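Local coordinates for protein alpha-1,2-Mannosidase (Trichoderma reesei, PDB 1HCU) that probably trims alpha-1,2-linked mannose residues from N-linked high-mannose glycans, as a calcium-dependent glycosyl hydrolase of family 47, at residues Y105-L116 with V130-L140; I350-V358 with G380-R391. All coordinates share one frame; numbering follows the deposited sequence.

Contact 1: Y105-L116 with V130-L140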
loop_
_atom_site.group_PDB
_atom_site.type_symbol
_atom_site.label_atom_id
_atom_site.label_comp_id
_atom_site.label_asym_id
_atom_site.label_seq_id
_atom_site.Cartn_x
_atom_site.Cartn_y
_atom_site.Cartn_z
ATOM N N TYR A 105 -11.885 -2.248 -0.222
ATOM C CA TYR A 105 -13.286 -1.868 -0.336
ATOM C C TYR A 105 -13.668 -0.578 0.386
ATOM O O TYR A 105 -14.095 0.390 -0.238
ATOM C CB TYR A 105 -14.153 -3.037 0.129
ATOM C CG TYR A 105 -14.060 -4.231 -0.801
ATOM C CD1 TYR A 105 -13.460 -5.424 -0.395
ATOM C CD2 TYR A 105 -14.608 -4.174 -2.088
ATOM C CE1 TYR A 105 -13.417 -6.540 -1.252
ATOM C CE2 TYR A 105 -14.572 -5.274 -2.945
ATOM C CZ TYR A 105 -13.982 -6.457 -2.522
ATOM O OH TYR A 105 -14.008 -7.558 -3.354
ATOM N N LEU A 106 -13.503 -0.567 1.699
ATOM C CA LEU A 106 -13.820 0.606 2.478
ATOM C C LEU A 106 -12.997 1.798 1.957
ATOM O O LEU A 106 -13.532 2.881 1.706
ATOM C CB LEU A 106 -13.521 0.316 3.952
ATOM C CG LEU A 106 -14.114 1.294 4.954
ATOM C CD1 LEU A 106 -15.610 1.400 4.692
ATOM C CD2 LEU A 106 -13.835 0.832 6.388
ATOM N N GLY A 107 -11.697 1.590 1.771
ATOM C CA GLY A 107 -10.847 2.660 1.261
ATOM C C GLY A 107 -11.269 3.125 -0.120
ATOM O O GLY A 107 -11.390 4.322 -0.377
ATOM N N GLY A 108 -11.504 2.169 -1.014
ATOM C CA GLY A 108 -11.909 2.500 -2.371
ATOM C C GLY A 108 -13.214 3.270 -2.458
ATOM O O GLY A 108 -13.331 4.203 -3.252
ATOM N N LEU A 109 -14.195 2.881 -1.643
ATOM C CA LEU A 109 -15.508 3.531 -1.629
ATOM C C LEU A 109 -15.404 4.938 -1.056
ATOM O O LEU A 109 -16.007 5.872 -1.577
ATOM C CB LEU A 109 -16.506 2.705 -0.799
ATOM C CG LEU A 109 -16.918 1.325 -1.339
ATOM C CD1 LEU A 109 -17.556 0.477 -0.223
ATOM C CD2 LEU A 109 -17.884 1.507 -2.508
ATOM N N LEU A 110 -14.634 5.084 0.015
ATOM C CA LEU A 110 -14.461 6.383 0.658
ATOM C C LEU A 110 -13.649 7.376 -0.178
ATOM O O LEU A 110 -13.979 8.564 -0.220
ATOM C CB LEU A 110 -13.817 6.206 2.039
ATOM C CG LEU A 110 -14.722 6.202 3.282
ATOM C CD1 LEU A 110 -15.929 5.306 3.097
ATOM C CD2 LEU A 110 -13.898 5.741 4.472
ATOM N N SER A 111 -12.599 6.910 -0.848
ATOM C CA SER A 111 -11.796 7.819 -1.662
ATOM C C SER A 111 -12.631 8.289 -2.852
ATOM O O SER A 111 -12.624 9.473 -3.201
ATOM C CB SER A 111 -10.504 7.139 -2.140
ATOM O OG SER A 111 -10.773 6.015 -2.959
ATOM N N ALA A 112 -13.366 7.364 -3.466
ATOM C CA ALA A 112 -14.220 7.712 -4.593
ATOM C C ALA A 112 -15.270 8.714 -4.116
ATOM O O ALA A 112 -15.575 9.688 -4.805
ATOM C CB ALA A 112 -14.901 6.467 -5.143
ATOM N N TYR A 113 -15.817 8.481 -2.930
ATOM C CA TYR A 113 -16.823 9.387 -2.398
ATOM C C TYR A 113 -16.241 10.793 -2.206
ATOM O O TYR A 113 -16.833 11.780 -2.645
ATOM C CB TYR A 113 -17.359 8.839 -1.078
ATOM C CG TYR A 113 -18.467 9.663 -0.473
ATOM C CD1 TYR A 113 -19.759 9.643 -0.997
ATOM C CD2 TYR A 113 -18.216 10.466 0.632
ATOM C CE1 TYR A 113 -20.772 10.414 -0.423
ATOM C CE2 TYR A 113 -19.200 11.228 1.204
ATOM C CZ TYR A 113 -20.473 11.206 0.681
ATOM O OH TYR A 113 -21.419 12.012 1.267
ATOM N N ASP A 114 -15.072 10.880 -1.571
ATOM C CA ASP A 114 -14.440 12.173 -1.342
ATOM C C ASP A 114 -14.078 12.889 -2.645
ATOM O O ASP A 114 -14.212 14.107 -2.742
ATOM C CB ASP A 114 -13.190 12.030 -0.463
ATOM C CG ASP A 114 -13.523 11.904 1.023
ATOM O OD1 ASP A 114 -14.599 12.385 1.437
ATOM O OD2 ASP A 114 -12.702 11.347 1.783
ATOM N N LEU A 115 -13.625 12.146 -3.647
ATOM C CA LEU A 115 -13.268 12.772 -4.911
ATOM C C LEU A 115 -14.508 13.255 -5.675
ATOM O O LEU A 115 -14.545 14.396 -6.146
ATOM C CB LEU A 115 -12.461 11.801 -5.778
ATOM C CG LEU A 115 -11.072 11.404 -5.247
ATOM C CD1 LEU A 115 -10.454 10.359 -6.164
ATOM C CD2 LEU A 115 -10.174 12.622 -5.159
ATOM N N LEU A 116 -15.525 12.401 -5.775
ATOM C CA LEU A 116 -16.750 12.752 -6.494
ATOM C C LEU A 116 -17.566 13.871 -5.833
ATOM O O LEU A 116 -18.445 14.452 -6.462
ATOM C CB LEU A 116 -17.622 11.500 -6.693
ATOM C CG LEU A 116 -16.983 10.453 -7.618
ATOM C CD1 LEU A 116 -17.941 9.299 -7.844
ATOM C CD2 LEU A 116 -16.620 11.097 -8.943
ATOM N N VAL A 130 -23.512 8.425 -6.185
ATOM C CA VAL A 130 -22.407 8.862 -5.354
ATOM C C VAL A 130 -22.713 8.504 -3.897
ATOM O O VAL A 130 -21.865 7.940 -3.198
ATOM C CB VAL A 130 -22.195 10.372 -5.473
ATOM C CG1 VAL A 130 -21.153 10.828 -4.473
ATOM C CG2 VAL A 130 -21.771 10.718 -6.888
ATOM N N ASN A 131 -23.926 8.821 -3.447
ATOM C CA ASN A 131 -24.335 8.524 -2.071
ATOM C C ASN A 131 -24.230 7.038 -1.737
ATOM O O ASN A 131 -23.993 6.679 -0.582
ATOM C CB ASN A 131 -25.778 8.980 -1.813
ATOM C CG ASN A 131 -25.924 10.492 -1.766
ATOM O OD1 ASN A 131 -24.952 11.235 -1.933
ATOM N ND2 ASN A 131 -27.154 10.956 -1.538
ATOM N N SER A 132 -24.423 6.178 -2.735
ATOM C CA SER A 132 -24.338 4.736 -2.512
ATOM C C SER A 132 -22.964 4.332 -1.987
ATOM O O SER A 132 -22.854 3.455 -1.126
ATOM C CB SER A 132 -24.623 3.962 -3.808
ATOM O OG SER A 132 -25.994 4.024 -4.155
ATOM N N LEU A 133 -21.922 4.971 -2.512
ATOM C CA LEU A 133 -20.559 4.670 -2.091
ATOM C C LEU A 133 -20.478 4.729 -0.568
ATOM O O LEU A 133 -20.053 3.771 0.074
ATOM C CB LEU A 133 -19.567 5.668 -2.710
ATOM C CG LEU A 133 -19.490 5.750 -4.242
ATOM C CD1 LEU A 133 -18.649 6.947 -4.666
ATOM C CD2 LEU A 133 -18.902 4.461 -4.797
ATOM N N LEU A 134 -20.902 5.850 0.008
ATOM C CA LEU A 134 -20.863 6.010 1.455
ATOM C C LEU A 134 -21.808 5.043 2.161
ATOM O O LEU A 134 -21.443 4.445 3.175
ATOM C CB LEU A 134 -21.196 7.458 1.849
ATOM C CG LEU A 134 -21.284 7.782 3.344
ATOM C CD1 LEU A 134 -20.025 7.317 4.060
ATOM C CD2 LEU A 134 -21.465 9.278 3.525
ATOM N N ARG A 135 -23.016 4.872 1.631
ATOM C CA ARG A 135 -23.965 3.954 2.252
ATOM C C ARG A 135 -23.398 2.547 2.277
ATOM O O ARG A 135 -23.445 1.868 3.303
ATOM C CB ARG A 135 -25.303 3.948 1.503
ATOM C CG ARG A 135 -26.123 5.204 1.691
ATOM N N GLN A 136 -22.854 2.107 1.146
ATOM C CA GLN A 136 -22.290 0.762 1.075
ATOM C C GLN A 136 -21.083 0.598 1.999
ATOM O O GLN A 136 -20.872 -0.478 2.554
ATOM C CB GLN A 136 -21.918 0.421 -0.374
ATOM C CG GLN A 136 -23.115 0.048 -1.260
ATOM C CD GLN A 136 -23.593 -1.389 -1.053
ATOM O OE1 GLN A 136 -23.653 -2.170 -2.001
ATOM N NE2 GLN A 136 -23.936 -1.736 0.176
ATOM N N ALA A 137 -20.305 1.666 2.178
ATOM C CA ALA A 137 -19.128 1.615 3.049
ATOM C C ALA A 137 -19.569 1.384 4.495
ATOM O O ALA A 137 -18.994 0.569 5.211
ATOM C CB ALA A 137 -18.339 2.912 2.946
ATOM N N GLN A 138 -20.596 2.107 4.917
ATOM C CA GLN A 138 -21.105 1.956 6.268
ATOM C C GLN A 138 -21.708 0.561 6.454
ATOM O O GLN A 138 -21.533 -0.058 7.498
ATOM C CB GLN A 138 -22.136 3.040 6.555
ATOM C CG GLN A 138 -22.729 2.975 7.945
ATOM C CD GLN A 138 -23.384 4.277 8.343
ATOM O OE1 GLN A 138 -24.002 4.948 7.520
ATOM N NE2 GLN A 138 -23.257 4.642 9.613
ATOM N N THR A 139 -22.387 0.052 5.429
ATOM C CA THR A 139 -22.971 -1.285 5.502
ATOM C C THR A 139 -21.858 -2.314 5.722
ATOM O O THR A 139 -21.979 -3.202 6.574
ATOM C CB THR A 139 -23.758 -1.637 4.203
ATOM O OG1 THR A 139 -24.895 -0.774 4.080
ATOM C CG2 THR A 139 -24.232 -3.086 4.229
ATOM N N LEU A 140 -20.773 -2.185 4.959
ATOM C CA LEU A 140 -19.630 -3.089 5.073
ATOM C C LEU A 140 -19.050 -2.997 6.484
ATOM O O LEU A 140 -18.833 -4.011 7.157
ATOM C CB LEU A 140 -18.533 -2.695 4.079
ATOM C CG LEU A 140 -17.713 -3.768 3.355
ATOM C CD1 LEU A 140 -16.444 -3.122 2.785
ATOM C CD2 LEU A 140 -17.348 -4.910 4.282
#
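Y113 and L133 interlock the two helices as knobs into holes. The side chain of Y113 sits among V130, N131, L133 and L134. Its CG lies opposite the backbone N across the CA-CB bond (chi1 -177°), which carries the ring over to the other helix. There L134 lies over one face, with L134 CB 3.9 Å from the ring centroid in a CH-pi contact. L134 CD2 reaches the phenol end, 3.6 Å from Y113 CZ. The carbonyl O of V130 meets the ring at its edge, in plane, 3.5 Å from Y113 CD1.

From helix 127-144, L133 enters the hole formed by L109, A112, Y113 and L116. Its two methyls divide the work: L133 CD1 touches A112 CB at 3.8 Å and also L116 CD1, while L133 CD2 meets L109 CD2.

A137 faces L106, the two CA atoms 5.4 Å apart; the CA atoms of L109 and L133 come slightly nearer, at 5.2 Å. The small CB of A137 is met by L110 CD1 at 3.4 Å and by L106 CD1. L109 CD1 lies over the A137 backbone. Beyond it, L140 CD1 packs on Y105 CB, while the Y105 ring leads away and its OH bonds to R51 O.

The contact is apolar, and the segments run nearly antiparallel, their axes 8.5 Å apart at 151°. It joins 98-117 and 127-144, consecutive helices of the (alpha/alpha)7 barrel known for family 47. Helix 56-67 packs against Y105, A112 and L116. Helix 182-192 touches L106, L110 and Y113, and strand 489-491 lies on L110 and D114.

Contact 2: I350-V358 with G380-R391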
loop_
_atom_site.group_PDB
_atom_site.type_symbol
_atom_site.label_atom_id
_atom_site.label_comp_id
_atom_site.label_asym_id
_atom_site.label_seq_id
_atom_site.Cartn_x
_atom_site.Cartn_y
_atom_site.Cartn_z
ATOM N N ILE A 350 13.091 -4.998 -13.645
ATOM C CA ILE A 350 12.028 -5.016 -12.640
ATOM C C ILE A 350 12.585 -5.553 -11.315
ATOM O O ILE A 350 13.357 -6.514 -11.310
ATOM C CB ILE A 350 10.839 -5.914 -13.105
ATOM C CG1 ILE A 350 10.240 -5.340 -14.396
ATOM C CG2 ILE A 350 9.769 -6.000 -12.007
ATOM C CD1 ILE A 350 9.201 -6.228 -15.064
ATOM N N GLY A 351 12.191 -4.938 -10.200
ATOM C CA GLY A 351 12.684 -5.360 -8.895
ATOM C C GLY A 351 12.157 -6.698 -8.393
ATOM O O GLY A 351 11.021 -7.064 -8.684
ATOM N N PRO A 352 12.964 -7.452 -7.628
ATOM C CA PRO A 352 12.577 -8.758 -7.081
ATOM C C PRO A 352 11.624 -8.633 -5.895
ATOM O O PRO A 352 11.537 -7.582 -5.272
ATOM C CB PRO A 352 13.915 -9.373 -6.683
ATOM C CG PRO A 352 14.697 -8.177 -6.233
ATOM C CD PRO A 352 14.364 -7.132 -7.285
ATOM N N GLU A 353 10.914 -9.716 -5.600
ATOM C CA GLU A 353 9.960 -9.759 -4.496
ATOM C C GLU A 353 10.717 -9.764 -3.175
ATOM O O GLU A 353 10.316 -9.126 -2.197
ATOM C CB GLU A 353 9.120 -11.023 -4.611
ATOM C CG GLU A 353 7.644 -10.781 -4.508
ATOM C CD GLU A 353 7.208 -10.607 -3.093
ATOM O OE1 GLU A 353 7.803 -11.283 -2.235
ATOM O OE2 GLU A 353 6.277 -9.824 -2.837
ATOM N N GLY A 354 11.820 -10.500 -3.169
ATOM C CA GLY A 354 12.654 -10.589 -1.995
ATOM C C GLY A 354 14.107 -10.631 -2.420
ATOM O O GLY A 354 14.441 -11.281 -3.412
ATOM N N PHE A 355 14.963 -9.925 -1.685
ATOM C CA PHE A 355 16.388 -9.895 -1.978
ATOM C C PHE A 355 17.175 -9.766 -0.680
ATOM O O PHE A 355 16.622 -9.389 0.355
ATOM C CB PHE A 355 16.731 -8.736 -2.936
ATOM C CG PHE A 355 16.478 -7.363 -2.362
ATOM C CD1 PHE A 355 17.462 -6.693 -1.641
ATOM C CD2 PHE A 355 15.243 -6.743 -2.542
ATOM C CE1 PHE A 355 17.225 -5.425 -1.110
ATOM C CE2 PHE A 355 14.995 -5.474 -2.013
ATOM C CZ PHE A 355 15.989 -4.814 -1.297
ATOM N N ALA A 356 18.466 -10.081 -0.739
ATOM C CA ALA A 356 19.308 -10.012 0.452
ATOM C C ALA A 356 20.739 -9.554 0.150
ATOM O O ALA A 356 21.152 -9.474 -1.004
ATOM C CB ALA A 356 19.326 -11.373 1.143
ATOM N N TRP A 357 21.495 -9.253 1.196
ATOM C CA TRP A 357 22.860 -8.793 1.009
ATOM C C TRP A 357 23.691 -9.121 2.241
ATOM O O TRP A 357 23.231 -9.825 3.140
ATOM C CB TRP A 357 22.861 -7.282 0.745
ATOM C CG TRP A 357 22.277 -6.471 1.873
ATOM C CD1 TRP A 357 22.966 -5.807 2.845
ATOM C CD2 TRP A 357 20.885 -6.281 2.169
ATOM N NE1 TRP A 357 22.094 -5.218 3.730
ATOM C CE2 TRP A 357 20.811 -5.493 3.339
ATOM C CE3 TRP A 357 19.692 -6.700 1.561
ATOM C CZ2 TRP A 357 19.590 -5.116 3.915
ATOM C CZ3 TRP A 357 18.473 -6.324 2.140
ATOM C CH2 TRP A 357 18.436 -5.543 3.301
ATOM N N VAL A 358 24.923 -8.632 2.267
ATOM C CA VAL A 358 25.799 -8.849 3.405
ATOM C C VAL A 358 25.960 -7.486 4.072
ATOM O O VAL A 358 26.404 -6.529 3.432
ATOM C CB VAL A 358 27.185 -9.367 2.964
ATOM C CG1 VAL A 358 28.053 -9.613 4.184
ATOM C CG2 VAL A 358 27.040 -10.656 2.158
ATOM N N GLY A 380 25.048 -5.423 -5.638
ATOM C CA GLY A 380 24.881 -5.073 -4.243
ATOM C C GLY A 380 23.782 -5.845 -3.532
ATOM O O GLY A 380 23.418 -5.508 -2.406
ATOM N N PHE A 381 23.249 -6.880 -4.176
ATOM C CA PHE A 381 22.199 -7.697 -3.566
ATOM C C PHE A 381 21.989 -8.959 -4.391
ATOM O O PHE A 381 22.444 -9.044 -5.529
ATOM C CB PHE A 381 20.883 -6.894 -3.504
ATOM C CG PHE A 381 20.220 -6.685 -4.857
ATOM C CD1 PHE A 381 19.273 -7.590 -5.335
ATOM C CD2 PHE A 381 20.557 -5.593 -5.655
ATOM C CE1 PHE A 381 18.667 -7.411 -6.593
ATOM C CE2 PHE A 381 19.966 -5.402 -6.907
ATOM C CZ PHE A 381 19.017 -6.314 -7.380
ATOM N N TRP A 382 21.341 -9.959 -3.810
ATOM C CA TRP A 382 21.017 -11.153 -4.574
ATOM C C TRP A 382 19.535 -11.426 -4.360
ATOM O O TRP A 382 18.947 -10.986 -3.369
ATOM C CB TRP A 382 21.893 -12.347 -4.181
ATOM C CG TRP A 382 21.734 -12.863 -2.813
ATOM C CD1 TRP A 382 20.826 -13.784 -2.381
ATOM C CD2 TRP A 382 22.558 -12.549 -1.689
ATOM N NE1 TRP A 382 21.039 -14.073 -1.056
ATOM C CE2 TRP A 382 22.095 -13.331 -0.602
ATOM C CE3 TRP A 382 23.647 -11.687 -1.493
ATOM C CZ2 TRP A 382 22.683 -13.278 0.665
ATOM C CZ3 TRP A 382 24.235 -11.631 -0.236
ATOM C CH2 TRP A 382 23.750 -12.425 0.830
ATOM N N VAL A 383 18.927 -12.126 -5.306
ATOM C CA VAL A 383 17.501 -12.418 -5.253
ATOM C C VAL A 383 17.168 -13.672 -4.474
ATOM O O VAL A 383 17.805 -14.706 -4.649
ATOM C CB VAL A 383 16.922 -12.579 -6.673
ATOM C CG1 VAL A 383 15.403 -12.691 -6.610
ATOM C CG2 VAL A 383 17.350 -11.409 -7.541
ATOM N N THR A 384 16.149 -13.568 -3.626
ATOM C CA THR A 384 15.685 -14.689 -2.821
ATOM C C THR A 384 14.271 -15.082 -3.273
ATOM O O THR A 384 13.855 -16.230 -3.121
ATOM C CB THR A 384 15.658 -14.329 -1.311
ATOM O OG1 THR A 384 14.852 -13.167 -1.110
ATOM C CG2 THR A 384 17.071 -14.051 -0.790
ATOM N N ALA A 385 13.544 -14.115 -3.829
ATOM C CA ALA A 385 12.183 -14.330 -4.322
ATOM C C ALA A 385 12.120 -13.555 -5.629
ATOM O O ALA A 385 11.895 -12.345 -5.635
ATOM C CB ALA A 385 11.168 -13.787 -3.332
ATOM N N PRO A 386 12.309 -14.255 -6.755
ATOM C CA PRO A 386 12.317 -13.727 -8.124
ATOM C C PRO A 386 11.052 -13.176 -8.761
ATOM O O PRO A 386 11.136 -12.342 -9.665
ATOM C CB PRO A 386 12.890 -14.893 -8.928
ATOM C CG PRO A 386 12.321 -16.083 -8.213
ATOM C CD PRO A 386 12.496 -15.722 -6.755
ATOM N N TYR A 387 9.884 -13.618 -8.315
ATOM C CA TYR A 387 8.663 -13.134 -8.947
ATOM C C TYR A 387 8.296 -11.678 -8.694
ATOM O O TYR A 387 8.840 -11.013 -7.806
ATOM C CB TYR A 387 7.478 -14.034 -8.580
ATOM C CG TYR A 387 7.281 -14.239 -7.100
ATOM C CD1 TYR A 387 7.971 -15.242 -6.410
ATOM C CD2 TYR A 387 6.412 -13.422 -6.382
ATOM C CE1 TYR A 387 7.796 -15.420 -5.030
ATOM C CE2 TYR A 387 6.232 -13.590 -5.008
ATOM C CZ TYR A 387 6.925 -14.585 -4.346
ATOM O OH TYR A 387 6.756 -14.719 -2.993
ATOM N N TYR A 388 7.371 -11.196 -9.518
ATOM C CA TYR A 388 6.833 -9.843 -9.448
ATOM C C TYR A 388 5.330 -9.950 -9.752
ATOM O O TYR A 388 4.931 -10.491 -10.793
ATOM C CB TYR A 388 7.502 -8.923 -10.480
ATOM C CG TYR A 388 6.885 -7.537 -10.523
ATOM C CD1 TYR A 388 7.010 -6.657 -9.445
ATOM C CD2 TYR A 388 6.132 -7.125 -11.624
ATOM C CE1 TYR A 388 6.399 -5.405 -9.465
ATOM C CE2 TYR A 388 5.517 -5.875 -11.654
ATOM C CZ TYR A 388 5.654 -5.021 -10.574
ATOM O OH TYR A 388 5.049 -3.781 -10.605
ATOM N N ILE A 389 4.498 -9.440 -8.848
ATOM C CA ILE A 389 3.059 -9.521 -9.050
ATOM C C ILE A 389 2.374 -8.173 -9.182
ATOM O O ILE A 389 1.289 -7.946 -8.638
ATOM C CB ILE A 389 2.372 -10.352 -7.927
ATOM C CG1 ILE A 389 2.478 -9.648 -6.575
ATOM C CG2 ILE A 389 3.040 -11.714 -7.822
ATOM C CD1 ILE A 389 1.737 -10.386 -5.462
ATOM N N LEU A 390 3.025 -7.276 -9.914
ATOM C CA LEU A 390 2.483 -5.951 -10.184
ATOM C C LEU A 390 2.393 -5.025 -8.964
ATOM O O LEU A 390 1.506 -4.164 -8.903
ATOM C CB LEU A 390 1.100 -6.113 -10.848
ATOM C CG LEU A 390 1.049 -7.047 -12.079
ATOM C CD1 LEU A 390 -0.363 -7.170 -12.632
ATOM C CD2 LEU A 390 1.982 -6.485 -13.166
ATOM N N ARG A 391 3.307 -5.182 -8.003
ATOM C CA ARG A 391 3.290 -4.329 -6.811
ATOM C C ARG A 391 3.575 -2.876 -7.164
ATOM O O ARG A 391 4.142 -2.585 -8.214
ATOM C CB ARG A 391 4.277 -4.828 -5.752
ATOM C CG ARG A 391 3.800 -6.121 -5.079
ATOM C CD ARG A 391 4.613 -6.433 -3.848
ATOM N NE ARG A 391 4.336 -7.747 -3.268
ATOM C CZ ARG A 391 3.205 -8.106 -2.662
ATOM N NH1 ARG A 391 2.190 -7.252 -2.542
ATOM N NH2 ARG A 391 3.104 -9.323 -2.140
HETATM O O HOH W 1 8.652 -8.203 -7.256
#
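An antiparallel strand pair with a classic beta bulge runs into the site that holds E353, the predicted proton donor, and R391. Strand 354-356 pairs with 382-383 and also with 300-306 in an antiparallel sheet. A356 and W382 form a hydrogen-bonded pair through both backbone bonds. At the bulge, G354 O accepts from T384 N (2.9 Å) and A385 N (3.0 Å), both on the same face of its carbonyl plane.

W382 folds back over the partner strand, its chi1 of 65° setting CG between the backbone N and carbonyl carbon. A356 O then lies over one indole face, 3.4 Å from W382 CD2, and V358 CG2 meets its edge. On the face that carries F355 and V383, F355 CB packs on F381 CD1 and V383 CG1 on P352 CB. I350 CG2 sits over a face of the Y388 ring.

E353 CB lies over the Y387 ring. E353 bends at chi2 (-79°), and OE2 takes R391 NE at 2.9 Å, nearly along the C-O axis. R391 NH2 adds a longer bond from the syn side. OE2 lies in the guanidinium plane. Y388 OH donates to R391 O. Two N-H groups on OE2 probably restrain the carboxylate's rotation.

Contact 1 closes before contact 2 opens along the chain, and both lie within the family 47 range. Their centres are 35 Å apart, on opposite sides of the chain's centre. The nearest atoms remain about 15 Å from each other. They share no helix or strand: 105-116 with 130-140 is a helix pair, whereas 350-358 with 380-391 is a strand pair with its adjoining loops. Both nevertheless lie near predicted catalytic residues. The side chain of Y105 is about 7 Å from that of E100, and contact 2 contains E353. Residues predicted to act in catalysis thus lie at or near both contacts, despite their separation.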